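Local coordinates for protein dehydrogenase (Sinorhizobium meliloti, PDB 3UOE) that probably acts as an oxidoreductase of the malate/L-lactate dehydrogenase (LDH2/MDH2) family, in an assembly of two subunits, at residues R89-W94 / D103-L108; A97-V102 / L129-I134; D115-T120 / D286-I291; A149-G154 / G185-G190; N180-G185 / L195-S200. All blocks are in the same frame, centred on the assembly; numbering follows the deposited sequence.

Contact 1. Residues R89-W94 / D103-L108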
# COMPACT_ATOMS: atom_id res chain seq x y z
N ARG A 89 6.66 11.42 -25.32
CA ARG A 89 5.61 10.74 -24.57
C ARG A 89 6.21 9.51 -23.90
O ARG A 89 5.50 8.60 -23.47
CB ARG A 89 4.43 10.39 -25.49
CG ARG A 89 3.71 11.66 -25.98
CD ARG A 89 2.88 11.46 -27.23
NE ARG A 89 2.56 12.75 -27.86
CZ ARG A 89 1.40 13.40 -27.70
NH1 ARG A 89 0.46 12.87 -26.93
NH2 ARG A 89 1.19 14.57 -28.31
N GLY A 90 7.54 9.49 -23.81
CA GLY A 90 8.26 8.38 -23.22
C GLY A 90 8.51 7.26 -24.22
O GLY A 90 7.90 7.21 -25.29
N ASN A 91 9.43 6.37 -23.88
CA ASN A 91 9.73 5.21 -24.71
C ASN A 91 9.67 3.90 -23.92
O ASN A 91 10.54 3.64 -23.08
CB ASN A 91 11.10 5.34 -25.36
CG ASN A 91 11.45 4.13 -26.21
OD1 ASN A 91 10.57 3.49 -26.78
ND2 ASN A 91 12.74 3.81 -26.29
N GLY A 92 8.66 3.08 -24.20
CA GLY A 92 8.47 1.83 -23.48
C GLY A 92 9.01 0.60 -24.18
O GLY A 92 8.95 0.49 -25.41
N THR A 93 9.56 -0.32 -23.39
CA THR A 93 10.01 -1.60 -23.90
C THR A 93 9.39 -2.72 -23.05
O THR A 93 9.45 -2.66 -21.82
CB THR A 93 11.55 -1.74 -23.82
OG1 THR A 93 12.17 -0.64 -24.51
CG2 THR A 93 12.01 -3.07 -24.42
N TRP A 94 8.82 -3.73 -23.69
CA TRP A 94 8.31 -4.89 -22.97
C TRP A 94 9.46 -5.80 -22.60
O TRP A 94 10.03 -6.48 -23.45
CB TRP A 94 7.26 -5.63 -23.81
CG TRP A 94 6.00 -4.83 -23.97
CD1 TRP A 94 5.63 -4.09 -25.06
CD2 TRP A 94 4.97 -4.65 -22.99
NE1 TRP A 94 4.41 -3.48 -24.82
CE2 TRP A 94 3.99 -3.81 -23.55
CE3 TRP A 94 4.78 -5.13 -21.69
CZ2 TRP A 94 2.84 -3.43 -22.87
CZ3 TRP A 94 3.63 -4.76 -21.00
CH2 TRP A 94 2.67 -3.91 -21.59
N ASP A 103 11.46 4.50 -20.29
CA ASP A 103 12.35 5.64 -20.16
C ASP A 103 11.54 6.89 -20.48
O ASP A 103 11.08 7.06 -21.61
CB ASP A 103 13.53 5.51 -21.12
CG ASP A 103 14.46 6.70 -21.07
OD1 ASP A 103 14.12 7.72 -20.42
OD2 ASP A 103 15.55 6.63 -21.68
N GLY A 104 11.35 7.76 -19.49
CA GLY A 104 10.53 8.96 -19.65
C GLY A 104 11.10 9.99 -20.60
O GLY A 104 10.37 10.86 -21.09
N GLU A 105 12.40 9.90 -20.87
CA GLU A 105 13.08 10.84 -21.77
C GLU A 105 12.89 12.28 -21.32
O GLU A 105 12.79 13.19 -22.15
CB GLU A 105 12.61 10.66 -23.23
CG GLU A 105 13.01 9.30 -23.86
CD GLU A 105 12.41 9.06 -25.25
OE1 GLU A 105 11.78 9.99 -25.82
OE2 GLU A 105 12.57 7.94 -25.78
N ARG A 106 12.81 12.47 -20.01
CA ARG A 106 12.70 13.81 -19.42
C ARG A 106 11.33 14.44 -19.70
O ARG A 106 11.16 15.65 -19.56
CB ARG A 106 13.85 14.69 -19.95
CG ARG A 106 15.22 14.24 -19.44
CD ARG A 106 16.40 14.56 -20.38
NE ARG A 106 16.06 15.38 -21.54
CZ ARG A 106 16.01 14.91 -22.78
NH1 ARG A 106 16.27 13.62 -23.01
NH2 ARG A 106 15.69 15.71 -23.79
N GLY A 107 10.37 13.61 -20.09
CA GLY A 107 9.05 14.10 -20.46
C GLY A 107 8.25 14.59 -19.27
O GLY A 107 8.62 14.40 -18.11
N LEU A 108 7.13 15.25 -19.57
CA LEU A 108 6.21 15.70 -18.55
C LEU A 108 5.61 14.46 -17.93
O LEU A 108 5.26 13.51 -18.64
CB LEU A 108 5.12 16.56 -19.16
CG LEU A 108 5.61 17.85 -19.80
CD1 LEU A 108 4.44 18.64 -20.38
CD2 LEU A 108 6.38 18.70 -18.78
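Asn91 and Asp103 form the antiparallel hydrogen-bonded pair near the open end of the beta hairpin made by strands 91-96 and 99-105. Asn91 N donates to Asp103 O at 2.9 Å, and Asp103 N returns the bond to Asn91 O at 3.1 Å. The backbones are tightest just beside this pair. Gly90 CA lies 3.5 Å from Asp103 O, and its extended backbone with positive phi (85°) would jam a beta carbon against the preceding carbonyl; glycine avoids this.

The outer side faces solvent and is looser, in that no hydrogen bond joins its two side chains. Asn91 and Glu105 meet there obliquely, their amide and carboxylate planes 53° apart, with Glu105 OE2 coming close to Asn91 CB. The carboxylate has a polar partner of its own: Glu105 OE1 hydrogen-bonds with Thr88 OG1. Beyond them the chain reverses in a type I' turn from Gly104 to Gly107, closed by Gly107 N bonding to Gly104 O at 2.9 Å. Aspartate suits the turn's entrance because its carboxylate starts an Asx turn: Glu105 N reaches Asp103 OD1 at 2.8 Å, from 43° above the carboxylate plane, while Asn136 ND2 donates to the same oxygen.

Contact 2. Residues A97-V102 / L129-I134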
# COMPACT_ATOMS: atom_id res chain seq x y z
N ALA A 97 6.38 -10.38 -20.80
CA ALA A 97 5.02 -10.30 -21.30
C ALA A 97 4.16 -9.28 -20.53
O ALA A 97 3.29 -8.64 -21.12
CB ALA A 97 4.35 -11.69 -21.28
N SER A 98 4.41 -9.12 -19.24
CA SER A 98 3.55 -8.26 -18.42
C SER A 98 4.28 -7.06 -17.84
O SER A 98 3.73 -6.36 -16.98
CB SER A 98 2.88 -9.06 -17.29
OG SER A 98 2.06 -10.08 -17.80
N PHE A 99 5.50 -6.82 -18.30
CA PHE A 99 6.35 -5.83 -17.66
C PHE A 99 6.87 -4.81 -18.66
O PHE A 99 7.71 -5.13 -19.51
CB PHE A 99 7.52 -6.50 -16.94
CG PHE A 99 8.25 -5.60 -15.97
CD1 PHE A 99 8.99 -4.50 -16.44
CD2 PHE A 99 8.22 -5.84 -14.61
CE1 PHE A 99 9.66 -3.67 -15.57
CE2 PHE A 99 8.90 -5.01 -13.72
CZ PHE A 99 9.62 -3.92 -14.20
N LEU A 100 6.37 -3.58 -18.55
CA LEU A 100 6.77 -2.49 -19.44
C LEU A 100 7.78 -1.60 -18.73
O LEU A 100 7.48 -1.00 -17.70
CB LEU A 100 5.56 -1.65 -19.83
CG LEU A 100 5.40 -1.01 -21.22
CD1 LEU A 100 4.93 0.44 -21.05
CD2 LEU A 100 6.64 -1.06 -22.08
N SER A 101 8.98 -1.52 -19.29
CA SER A 101 10.00 -0.61 -18.80
C SER A 101 9.96 0.69 -19.60
O SER A 101 10.10 0.67 -20.83
CB SER A 101 11.38 -1.25 -18.93
OG SER A 101 12.38 -0.35 -18.51
N VAL A 102 9.78 1.81 -18.93
CA VAL A 102 9.64 3.09 -19.62
C VAL A 102 10.76 4.04 -19.27
O VAL A 102 10.98 4.35 -18.10
CB VAL A 102 8.27 3.78 -19.32
CG1 VAL A 102 8.13 5.08 -20.11
CG2 VAL A 102 7.11 2.86 -19.63
N LEU A 129 -2.89 -8.90 -15.67
CA LEU A 129 -2.10 -8.06 -14.78
C LEU A 129 -0.89 -7.56 -15.55
O LEU A 129 -0.25 -8.32 -16.28
CB LEU A 129 -1.65 -8.87 -13.56
CG LEU A 129 -0.49 -8.40 -12.67
CD1 LEU A 129 -0.94 -7.39 -11.61
CD2 LEU A 129 0.18 -9.60 -11.99
N ALA A 130 -0.59 -6.27 -15.42
CA ALA A 130 0.57 -5.70 -16.08
C ALA A 130 1.13 -4.53 -15.28
O ALA A 130 0.41 -3.89 -14.51
CB ALA A 130 0.22 -5.26 -17.49
N ILE A 131 2.40 -4.26 -15.48
CA ILE A 131 3.04 -3.16 -14.77
C ILE A 131 3.90 -2.33 -15.71
O ILE A 131 4.60 -2.86 -16.57
CB ILE A 131 3.93 -3.69 -13.62
CG1 ILE A 131 4.58 -2.53 -12.87
CG2 ILE A 131 4.98 -4.67 -14.17
CD1 ILE A 131 5.07 -2.89 -11.46
N ALA A 132 3.84 -1.02 -15.54
CA ALA A 132 4.77 -0.11 -16.18
C ALA A 132 5.64 0.58 -15.13
O ALA A 132 5.15 1.17 -14.15
CB ALA A 132 4.02 0.91 -17.04
N ALA A 133 6.95 0.47 -15.32
CA ALA A 133 7.92 1.03 -14.39
C ALA A 133 8.66 2.16 -15.09
O ALA A 133 9.44 1.92 -16.02
CB ALA A 133 8.88 -0.04 -13.90
N ILE A 134 8.43 3.38 -14.62
CA ILE A 134 8.89 4.60 -15.28
C ILE A 134 10.07 5.24 -14.57
O ILE A 134 10.06 5.38 -13.34
CB ILE A 134 7.76 5.66 -15.34
CG1 ILE A 134 6.51 5.09 -16.02
CG2 ILE A 134 8.24 6.93 -16.03
CD1 ILE A 134 5.23 5.81 -15.62
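Phe99 lies alongside Ile131, both side chains pointing the same way on one face of two neighbouring parallel strands. These strands, 99-105 and 129-137, are the beta parts of a beta-alpha-beta crossover whose helix is 109-127. The Phe99 ring is swung out with CG anti to the backbone N (chi1 -166°), which carries it toward the neighbouring strand: CD2 is 3.5 Å from Ile131 CG2, and CZ is 4.0 Å from Ala133 CB. Both methyls meet the ring obliquely. Ile131 has CG1 anti to its own N (chi1 -179°), leaving CG2 in the crowded position between N and carbonyl carbon, where it turns to the ring. A small side chain suits Ala133, since the far end of the ring comes up to it. A serine in place of the phenylalanine would probably leave Ile131 CG2 and Ala133 CB without their apolar cover and open a gap toward Gly296 of the second subunit.

The other face holds Leu100, Val102, Ala132 and Ile134. Leu100 CB meets Ala132 CB at 4.1 Å, and Val102 CB meets Ile134 CG1 at 4.0 Å; Thr120 of the crossover helix packs on Leu100. Between the faces runs the parallel ladder, in which Leu100 N bonds to Ile131 O and Leu100 O accepts from Ala133 N, each at 2.8 Å. Just before strand 99-105 begins, Ser98 OG pairs with Ser98 OG of the second subunit. Backbone bonds running between two largely apolar faces are consistent with a layer buried against the helix on one side and meeting the second subunit on the other.

Contact 3. Residues D115-T120 / D286-I291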
# COMPACT_ATOMS: atom_id res chain seq x y z
N ASP A 115 0.47 7.73 -21.38
CA ASP A 115 0.86 6.95 -22.54
C ASP A 115 1.18 5.51 -22.12
O ASP A 115 0.80 4.55 -22.80
CB ASP A 115 2.04 7.59 -23.27
CG ASP A 115 2.17 7.09 -24.69
OD1 ASP A 115 1.40 7.57 -25.56
OD2 ASP A 115 3.01 6.21 -24.93
N ALA A 116 1.88 5.39 -21.00
CA ALA A 116 2.19 4.10 -20.40
C ALA A 116 0.91 3.32 -20.10
O ALA A 116 0.85 2.10 -20.28
CB ALA A 116 3.00 4.29 -19.13
N MSE A 117 -0.10 4.04 -19.63
CA MSE A 117 -1.38 3.41 -19.33
C MSE A 117 -2.04 2.89 -20.61
O MSE A 117 -2.57 1.77 -20.63
CB MSE A 117 -2.32 4.38 -18.61
CG MSE A 117 -3.63 3.73 -18.21
SE MSE A 117 -4.84 4.82 -17.10
CE MSE A 117 -3.53 5.55 -15.83
N ARG A 118 -2.01 3.68 -21.67
CA ARG A 118 -2.60 3.26 -22.94
C ARG A 118 -1.93 1.99 -23.44
O ARG A 118 -2.60 1.05 -23.87
CB ARG A 118 -2.47 4.37 -23.98
CG ARG A 118 -2.71 3.90 -25.41
CD ARG A 118 -2.39 5.00 -26.44
NE ARG A 118 -0.95 5.23 -26.59
CZ ARG A 118 -0.15 4.51 -27.37
NH1 ARG A 118 -0.65 3.50 -28.06
NH2 ARG A 118 1.14 4.79 -27.45
N VAL A 119 -0.60 1.97 -23.38
CA VAL A 119 0.17 0.83 -23.86
C VAL A 119 -0.03 -0.41 -22.99
O VAL A 119 -0.22 -1.51 -23.49
CB VAL A 119 1.68 1.19 -23.94
CG1 VAL A 119 2.52 -0.06 -24.21
CG2 VAL A 119 1.91 2.27 -25.01
N THR A 120 0.01 -0.24 -21.68
CA THR A 120 -0.14 -1.40 -20.81
C THR A 120 -1.55 -1.96 -20.87
O THR A 120 -1.74 -3.17 -20.81
CB THR A 120 0.27 -1.11 -19.35
OG1 THR A 120 -0.54 -0.06 -18.83
CG2 THR A 120 1.73 -0.72 -19.29
N ASP A 286 8.33 5.91 -10.91
CA ASP A 286 6.88 5.73 -10.78
C ASP A 286 6.53 4.33 -11.23
O ASP A 286 7.18 3.78 -12.12
CB ASP A 286 6.11 6.73 -11.64
CG ASP A 286 6.87 8.03 -11.86
OD1 ASP A 286 7.75 8.05 -12.74
OD2 ASP A 286 6.59 9.02 -11.15
N LEU A 287 5.51 3.77 -10.60
CA LEU A 287 5.00 2.46 -10.93
C LEU A 287 3.50 2.57 -11.16
O LEU A 287 2.79 3.26 -10.42
CB LEU A 287 5.24 1.48 -9.79
CG LEU A 287 6.68 1.12 -9.44
CD1 LEU A 287 6.73 0.18 -8.22
CD2 LEU A 287 7.41 0.52 -10.65
N LEU A 288 3.05 1.90 -12.21
CA LEU A 288 1.64 1.75 -12.50
C LEU A 288 1.33 0.26 -12.65
O LEU A 288 1.93 -0.43 -13.45
CB LEU A 288 1.27 2.49 -13.79
CG LEU A 288 -0.16 2.23 -14.29
CD1 LEU A 288 -1.19 2.85 -13.34
CD2 LEU A 288 -0.36 2.75 -15.70
N ILE A 289 0.41 -0.24 -11.83
CA ILE A 289 -0.03 -1.61 -11.95
C ILE A 289 -1.50 -1.62 -12.32
O ILE A 289 -2.32 -1.06 -11.60
CB ILE A 289 0.14 -2.38 -10.64
CG1 ILE A 289 1.62 -2.57 -10.33
CG2 ILE A 289 -0.57 -3.73 -10.72
CD1 ILE A 289 1.90 -2.67 -8.85
N LEU A 290 -1.81 -2.24 -13.45
CA LEU A 290 -3.20 -2.40 -13.87
C LEU A 290 -3.63 -3.85 -13.70
O LEU A 290 -2.84 -4.77 -13.88
CB LEU A 290 -3.38 -1.97 -15.32
CG LEU A 290 -3.18 -0.48 -15.61
CD1 LEU A 290 -3.19 -0.25 -17.12
CD2 LEU A 290 -4.26 0.36 -14.91
N ILE A 291 -4.90 -4.03 -13.36
CA ILE A 291 -5.48 -5.35 -13.21
C ILE A 291 -6.89 -5.35 -13.78
O ILE A 291 -7.71 -4.49 -13.43
CB ILE A 291 -5.55 -5.76 -11.73
CG1 ILE A 291 -4.19 -5.55 -11.05
CG2 ILE A 291 -6.04 -7.20 -11.60
CD1 ILE A 291 -4.16 -6.02 -9.60
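Ala116 O is held by two donors of one residue: Thr120 N at 2.9 Å, the ordinary helical bond, and Thr120 OG1, also at 2.9 Å. The two arrive from opposite faces of the carbonyl plane. The hydroxyl gets there because OG1 sits between the backbone N and the carbonyl carbon (chi1 59°), and this same position brings it against Leu290, whose CD1 lies 3.2 Å from Thr120 OG1. The side chains of Thr120 and Leu290 cross at about a right angle, so a methyl of the strand meets an oxygen whose polarity has been taken up by its own helix. Threonine suits the place for that reason, and its CG2 also packs on Ala132 CB of the adjoining strand. A glycine in its place would probably leave Ala116 O without its hydroxyl donor and open a gap beside Leu290 CD1 and Ala132 CB.

The contact lays the crossover helix 109-127 on one face of the mixed sheet, against strand 285-291; the short axes approach to 9.8 Å at 33°. Leu288 and Leu290, alternate residues of the strand, point to the helix. Leu288 CD2 touches Met117 CB at 3.9 Å, and Leu290 CD1 touches Met117 CG at 4.1 Å. Residue 117 is selenomethionine; its chain runs extended from CA and bends at chi3 (-44°), and its SE reaches Ala149 and Ala150. On the helix's solvent side, Arg118 makes a salt bridge to Asp115 through long, weak hydrogen bonds, with Arg118 NH2 3.4 Å from Asp115 OD1, while Val119 CG2 lies above one face of the guanidinium, displaced toward its rim.

Contact 4. Residues A149-G154 / G185-G190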
# COMPACT_ATOMS: atom_id res chain seq x y z
N ALA A 149 -8.66 7.37 -13.61
CA ALA A 149 -8.76 7.11 -15.04
C ALA A 149 -8.84 5.61 -15.28
O ALA A 149 -9.62 5.13 -16.10
CB ALA A 149 -7.57 7.70 -15.77
N ALA A 150 -8.02 4.85 -14.55
CA ALA A 150 -8.03 3.41 -14.67
C ALA A 150 -9.41 2.89 -14.25
O ALA A 150 -10.02 2.07 -14.95
CB ALA A 150 -6.93 2.79 -13.81
N ALA A 151 -9.89 3.38 -13.11
CA ALA A 151 -11.17 2.91 -12.57
C ALA A 151 -12.33 3.24 -13.50
O ALA A 151 -13.26 2.45 -13.64
CB ALA A 151 -11.41 3.48 -11.16
N ARG A 152 -12.27 4.40 -14.14
CA ARG A 152 -13.35 4.78 -15.04
C ARG A 152 -13.38 3.87 -16.27
O ARG A 152 -14.44 3.61 -16.83
CB ARG A 152 -13.26 6.26 -15.43
CG ARG A 152 -13.73 7.21 -14.33
CD ARG A 152 -14.12 8.56 -14.89
NE ARG A 152 -13.94 9.63 -13.91
CZ ARG A 152 -14.32 10.89 -14.11
NH1 ARG A 152 -14.92 11.24 -15.24
NH2 ARG A 152 -14.11 11.80 -13.16
N ASP A 153 -12.21 3.39 -16.66
CA ASP A 153 -12.09 2.42 -17.74
C ASP A 153 -12.40 1.01 -17.26
O ASP A 153 -12.17 0.04 -17.97
CB ASP A 153 -10.68 2.45 -18.34
CG ASP A 153 -10.49 3.61 -19.32
OD1 ASP A 153 -11.49 4.10 -19.88
OD2 ASP A 153 -9.33 4.03 -19.53
N GLY A 154 -12.92 0.90 -16.04
CA GLY A 154 -13.31 -0.39 -15.51
C GLY A 154 -12.13 -1.24 -15.08
O GLY A 154 -12.26 -2.45 -14.95
N GLY A 185 -7.26 2.84 -7.51
CA GLY A 185 -8.56 3.04 -8.13
C GLY A 185 -9.27 1.71 -8.35
O GLY A 185 -8.70 0.76 -8.89
N ILE A 186 -10.53 1.64 -7.93
CA ILE A 186 -11.29 0.40 -8.07
C ILE A 186 -12.67 0.69 -8.63
O ILE A 186 -13.41 1.51 -8.09
CB ILE A 186 -11.38 -0.37 -6.73
CG1 ILE A 186 -9.97 -0.65 -6.19
CG2 ILE A 186 -12.14 -1.65 -6.92
CD1 ILE A 186 -9.92 -1.43 -4.89
N PRO A 187 -13.02 0.04 -9.76
CA PRO A 187 -14.35 0.28 -10.32
C PRO A 187 -15.44 -0.05 -9.30
O PRO A 187 -15.40 -1.07 -8.62
CB PRO A 187 -14.41 -0.70 -11.50
CG PRO A 187 -12.98 -0.94 -11.88
CD PRO A 187 -12.18 -0.83 -10.61
N ALA A 188 -16.39 0.86 -9.19
CA ALA A 188 -17.58 0.64 -8.39
C ALA A 188 -18.70 0.88 -9.37
O ALA A 188 -18.43 1.02 -10.56
CB ALA A 188 -17.64 1.61 -7.24
N ALA A 189 -19.95 0.92 -8.93
CA ALA A 189 -21.03 1.15 -9.89
C ALA A 189 -20.82 2.50 -10.55
O ALA A 189 -20.06 2.63 -11.51
CB ALA A 189 -22.38 1.09 -9.20
N GLY A 190 -21.49 3.52 -10.04
CA GLY A 190 -21.29 4.86 -10.54
C GLY A 190 -19.88 5.30 -10.20
O GLY A 190 -18.92 4.90 -10.86
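Ala151 and Pro187 belong to a small apolar packing contact without hydrogen bonds, where the C-terminal end of helix 144-152 rests on the end of strand 182-186 and the chain leaving it. Ala151 CB points onto the strand backbone, 3.8 Å from Ile186 N and 4.0 Å from Gly185 C. Gly185 suits its place because a beta carbon there would come tight against Ala151 CB, and Ala151 because its single methyl keeps the helix close to the strand.

The helix stops in a Schellman motif. Gly154, at positive phi (75°), is the C-prime residue, its N bonding to Ala151 O at 2.9 Å. Pro187 packs against this finished end: its CG is 3.3 Å from Gly154 C and 3.8 Å from Ala151 O, so the ring lies beside the backbone that closes the helix. Proline fits here as the first residue past the strand, having no N-H to offer a sheet partner. Ile186 turns its side chain the other way, onto Leu303 of helix 300-311 and Leu259 of the second subunit, while Asp153, the first residue beyond the helix, forms a salt bridge with Arg121.

Contact 5. Residues N180-G185 / L195-S200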
# COMPACT_ATOMS: atom_id res chain seq x y z
N ASN A 180 6.42 9.67 -1.19
CA ASN A 180 5.94 8.33 -1.60
C ASN A 180 4.46 8.04 -1.47
O ASN A 180 4.05 7.21 -0.66
CB ASN A 180 6.74 7.24 -0.89
CG ASN A 180 8.22 7.34 -1.15
OD1 ASN A 180 8.66 8.22 -1.89
ND2 ASN A 180 9.00 6.44 -0.55
N PRO A 181 3.65 8.71 -2.30
CA PRO A 181 2.22 8.44 -2.34
C PRO A 181 1.93 7.12 -3.05
O PRO A 181 2.69 6.68 -3.93
CB PRO A 181 1.66 9.59 -3.20
CG PRO A 181 2.84 10.33 -3.75
CD PRO A 181 4.09 9.61 -3.37
N VAL A 182 0.84 6.48 -2.64
CA VAL A 182 0.26 5.41 -3.41
C VAL A 182 -1.22 5.72 -3.65
O VAL A 182 -1.91 6.18 -2.76
CB VAL A 182 0.39 4.06 -2.70
CG1 VAL A 182 -0.21 4.14 -1.30
CG2 VAL A 182 -0.28 2.97 -3.53
N ALA A 183 -1.68 5.48 -4.87
CA ALA A 183 -3.10 5.65 -5.19
C ALA A 183 -3.71 4.33 -5.69
O ALA A 183 -3.07 3.57 -6.42
CB ALA A 183 -3.28 6.76 -6.22
N ILE A 184 -4.95 4.07 -5.28
CA ILE A 184 -5.64 2.86 -5.70
C ILE A 184 -7.04 3.17 -6.25
O ILE A 184 -7.89 3.71 -5.54
CB ILE A 184 -5.74 1.83 -4.56
CG1 ILE A 184 -4.34 1.48 -4.04
CG2 ILE A 184 -6.46 0.57 -5.02
CD1 ILE A 184 -4.34 0.51 -2.86
N GLY A 185 -7.26 2.84 -7.51
CA GLY A 185 -8.56 3.04 -8.13
C GLY A 185 -9.27 1.71 -8.35
O GLY A 185 -8.70 0.76 -8.89
N LEU A 195 -8.57 5.89 -3.82
CA LEU A 195 -7.70 6.16 -2.69
C LEU A 195 -6.40 6.79 -3.18
O LEU A 195 -5.80 6.29 -4.13
CB LEU A 195 -7.38 4.87 -1.95
CG LEU A 195 -6.46 4.97 -0.73
CD1 LEU A 195 -7.15 5.70 0.42
CD2 LEU A 195 -6.00 3.58 -0.30
N ASP A 196 -5.97 7.86 -2.51
CA ASP A 196 -4.71 8.54 -2.83
C ASP A 196 -4.13 9.08 -1.53
O ASP A 196 -4.72 9.94 -0.88
CB ASP A 196 -4.96 9.69 -3.81
CG ASP A 196 -3.67 10.38 -4.26
OD1 ASP A 196 -2.56 9.89 -3.93
OD2 ASP A 196 -3.77 11.41 -4.96
N LEU A 197 -2.97 8.58 -1.12
CA LEU A 197 -2.41 9.04 0.14
C LEU A 197 -0.90 9.07 0.14
O LEU A 197 -0.24 8.14 -0.32
CB LEU A 197 -2.92 8.16 1.26
CG LEU A 197 -2.48 6.71 1.11
CD1 LEU A 197 -1.42 6.39 2.14
CD2 LEU A 197 -3.68 5.81 1.30
N ALA A 198 -0.35 10.16 0.67
CA ALA A 198 1.07 10.24 0.94
C ALA A 198 1.33 9.41 2.17
O ALA A 198 0.52 9.37 3.10
CB ALA A 198 1.49 11.69 1.17
N THR A 199 2.48 8.73 2.18
CA THR A 199 2.88 7.98 3.36
C THR A 199 3.56 8.89 4.36
O THR A 199 3.92 8.47 5.47
CB THR A 199 3.78 6.79 2.97
OG1 THR A 199 4.82 7.25 2.10
CG2 THR A 199 2.97 5.74 2.24
N SER A 200 3.76 10.16 3.98
CA SER A 200 4.19 11.17 4.94
C SER A 200 2.95 11.76 5.62
O SER A 200 1.85 11.66 5.09
CB SER A 200 5.02 12.26 4.27
OG SER A 200 4.30 12.87 3.21
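Val182 and Leu197 exchange two backbone bonds in the antiparallel hairpin of strands 182-186 and 193-197: Val182 N to Leu197 O and Leu197 N to Val182 O, both 3.1 Å. The next hydrogen-bonded pair, Ile184 with Leu195, is closed in the same way, Leu195 N reaching Ile184 O at 2.9 Å. Between them Ala183 and Asp196 form a non-hydrogen-bonded pair, Ala183 CA 4.1 Å from Asp196 CA; Ala183 CA also makes a CA-H...O contact with Leu195 O.

Where the strands part, Thr199 OG1 donates to Asn180 O at 2.9 Å, from 41° above the carbonyl plane. OG1 faces that oxygen because it lies between the backbone N and the carbonyl carbon (chi1 49°). Asn180 turns its amide away, ND2 being satisfied by Gly253 O and Glu257 OE1 of helix 246-264. Pro181, with no N-H to offer, needs no acceptor, and its CA-H lies against Leu197 O. Asp196 OD2, on the face with Ala183, receives a weak bond from Ala144 N.

The other face is apolar: Val182 CG1 meets Leu197 CG at 4.2 Å, the two side chains lying side by side, and helix 246-264 packs Ile256 on Val182. The same helix of the second subunit covers Ile184 with Ala255 and Leu195 with Gly251, and its Lys248 bonds Ala198 O. Strand 156-161 lies next in the sheet, pairing its Val159 with Ala183.

Overall arrangement
From the N terminus, contact 1 closes the first hairpin, strands 91-96 and 99-105. Contact 2 reuses strand 99-105 and crosses contact 1, joining it to strand 129-137 after the crossover helix. Contact 3 starts in that helix, crosses contact 2 and closes the longest loop, back to strand 285-291, which pairs with strand 129-137. Contacts 4 and 5 both fall within the span of contact 3. They cross each other and share Gly185: contact 4 sets helix 144-152 on strand 182-186, and contact 5 pairs that strand with the outermost strand 193-197. Together they touch both edges and most of the strands of the mixed sheet, with contacts 2 and 5 meeting the second subunit most extensively.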